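Local atomic coordinates of probable transcriptional regulator, AsnC family (Thermus thermophilus, PDB entry 2DJW), a protein that is of unknown function but forms a stand-alone RAM domain of the Lrp/AsnC family, whose members probably act as sequence-specific DNA-binding regulators. Residues A[4-9]-A[69-74]. Residues are numbered along the deposited sequence; the frame is centred on the assembly and turned at random.
Sequences AFVLIR and TETLLA
T69 OG1 rests 3.4 Å from V6 CG1 and sends only a weak bond to L7 O, on the sheet face where V6, T69 and T71 pack on helix 52-60. The main grip on L7 O is E70 N at 2.7 Å, in the carbonyl plane; E70 O in turn takes L7 N, which sits 37° above its carbonyl plane. The E70 side chain, extended beyond CG, runs alongside L7 in the same direction. T71 returns to the helix face: with OG1 beside the backbone N (chi1 -57°) and the methyl anti to it, CG2 comes 3.9 Å from A4 CB while OG1 faces the V6 methyls. L72 exchanges two backbone bonds with F5, that from L72 N to F5 O nearly straight at 176°, and its side chain crosses that of L7, CD2 3.9 Å from L7 CD1. Cutting L7 back to an alanine is likely to leave L72 CD2 without both methyls that touch it. L73 pairs with A4 (CA to CA 4.2 Å), and A74 extends the sheet into a second subunit, whose V41 packs on F5 and L72. Four backbone bonds thus join inner strand 2-10 to 66-77, outermost within this ferredoxin-like chain, satisfying the N-H and C=O groups of F5 and L7 in a buried, largely apolar contact.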
loop_
_atom_site.group_PDB
_atom_site.type_symbol
_atom_site.label_atom_id
_atom_site.label_comp_id
_atom_site.label_asym_id
_atom_site.label_seq_id
_atom_site.Cartn_x
_atom_site.Cartn_y
_atom_site.Cartn_z
ATOM N N ALA A 4 -3.854 23.641 9.345
ATOM C CA ALA A 4 -3.322 22.518 8.601
ATOM C C ALA A 4 -2.479 21.656 9.536
ATOM O O ALA A 4 -1.884 22.153 10.501
ATOM C CB ALA A 4 -2.490 23.016 7.425
ATOM N N PHE A 5 -2.449 20.361 9.260
ATOM C CA PHE A 5 -1.629 19.421 10.017
ATOM C C PHE A 5 -0.601 18.953 9.020
ATOM O O PHE A 5 -0.963 18.321 8.029
ATOM C CB PHE A 5 -2.470 18.233 10.540
ATOM C CG PHE A 5 -3.573 18.649 11.489
ATOM C CD1 PHE A 5 -3.355 18.673 12.860
ATOM C CD2 PHE A 5 -4.818 19.073 11.002
ATOM C CE1 PHE A 5 -4.361 19.096 13.734
ATOM C CE2 PHE A 5 -5.822 19.491 11.874
ATOM C CZ PHE A 5 -5.605 19.498 13.237
ATOM N N VAL A 6 0.667 19.308 9.246
ATOM C CA VAL A 6 1.746 18.904 8.325
ATOM C C VAL A 6 2.511 17.708 8.876
ATOM O O VAL A 6 3.117 17.757 9.948
ATOM C CB VAL A 6 2.709 20.056 7.901
ATOM C CG1 VAL A 6 3.576 19.608 6.752
ATOM C CG2 VAL A 6 1.923 21.300 7.491
ATOM N N LEU A 7 2.430 16.617 8.133
ATOM C CA LEU A 7 3.063 15.382 8.511
ATOM C C LEU A 7 4.449 15.318 7.826
ATOM O O LEU A 7 4.550 15.339 6.604
ATOM C CB LEU A 7 2.159 14.216 8.082
ATOM C CG LEU A 7 0.950 13.711 8.921
ATOM C CD1 LEU A 7 0.078 14.788 9.585
ATOM C CD2 LEU A 7 0.081 12.760 8.078
ATOM N N ILE A 8 5.503 15.247 8.645
ATOM C CA ILE A 8 6.896 15.269 8.165
ATOM C C ILE A 8 7.612 13.948 8.477
ATOM O O ILE A 8 7.726 13.555 9.645
ATOM C CB ILE A 8 7.677 16.454 8.775
ATOM C CG1 ILE A 8 6.861 17.744 8.728
ATOM C CG2 ILE A 8 9.038 16.662 8.121
ATOM C CD1 ILE A 8 6.462 18.222 10.118
ATOM N N ARG A 9 8.043 13.252 7.427
ATOM C CA ARG A 9 8.945 12.113 7.565
ATOM C C ARG A 9 10.391 12.548 7.263
ATOM O O ARG A 9 10.761 12.776 6.096
ATOM C CB ARG A 9 8.540 10.959 6.639
ATOM C CG ARG A 9 9.620 9.864 6.482
ATOM C CD ARG A 9 9.148 8.735 5.600
ATOM N NE ARG A 9 7.837 8.269 6.062
ATOM C CZ ARG A 9 6.699 8.329 5.367
ATOM N NH1 ARG A 9 6.678 8.796 4.118
ATOM N NH2 ARG A 9 5.584 7.890 5.927
ATOM N N THR A 69 6.653 14.919 3.010
ATOM C CA THR A 69 5.692 15.740 3.742
ATOM C C THR A 69 4.256 15.370 3.278
ATOM O O THR A 69 4.033 15.047 2.081
ATOM C CB THR A 69 6.004 17.248 3.522
ATOM O OG1 THR A 69 5.675 17.991 4.686
ATOM C CG2 THR A 69 5.252 17.827 2.348
ATOM N N GLU A 70 3.295 15.400 4.210
ATOM C CA GLU A 70 1.871 15.287 3.840
ATOM C C GLU A 70 0.982 16.249 4.615
ATOM O O GLU A 70 0.894 16.162 5.814
ATOM C CB GLU A 70 1.356 13.849 3.988
ATOM C CG GLU A 70 0.272 13.514 2.985
ATOM C CD GLU A 70 -0.720 12.468 3.473
ATOM O OE1 GLU A 70 -0.319 11.558 4.221
ATOM O OE2 GLU A 70 -1.906 12.547 3.074
ATOM N N THR A 71 0.333 17.173 3.918
ATOM C CA THR A 71 -0.458 18.222 4.559
ATOM C C THR A 71 -1.955 17.890 4.567
ATOM O O THR A 71 -2.563 17.630 3.507
ATOM C CB THR A 71 -0.231 19.589 3.910
ATOM O OG1 THR A 71 1.157 19.901 3.955
ATOM C CG2 THR A 71 -0.996 20.699 4.651
ATOM N N LEU A 72 -2.511 17.903 5.781
ATOM C CA LEU A 72 -3.939 17.698 6.021
ATOM C C LEU A 72 -4.532 19.063 6.309
ATOM O O LEU A 72 -4.402 19.556 7.422
ATOM C CB LEU A 72 -4.155 16.760 7.215
ATOM C CG LEU A 72 -4.005 15.225 7.100
ATOM C CD1 LEU A 72 -3.137 14.688 5.987
ATOM C CD2 LEU A 72 -3.605 14.586 8.412
ATOM N N LEU A 73 -5.164 19.682 5.313
ATOM C CA LEU A 73 -5.691 21.024 5.493
ATOM C C LEU A 73 -7.148 21.073 5.985
ATOM O O LEU A 73 -8.043 20.529 5.369
ATOM C CB LEU A 73 -5.498 21.875 4.220
ATOM C CG LEU A 73 -5.968 23.328 4.387
ATOM C CD1 LEU A 73 -4.968 24.345 3.954
ATOM C CD2 LEU A 73 -7.362 23.628 3.749
ATOM N N ALA A 74 -7.369 21.770 7.084
ATOM C CA ALA A 74 -8.695 21.845 7.720
ATOM C C ALA A 74 -9.567 22.900 7.063
ATOM O O ALA A 74 -9.260 24.107 7.114
ATOM C CB ALA A 74 -8.557 22.130 9.210
#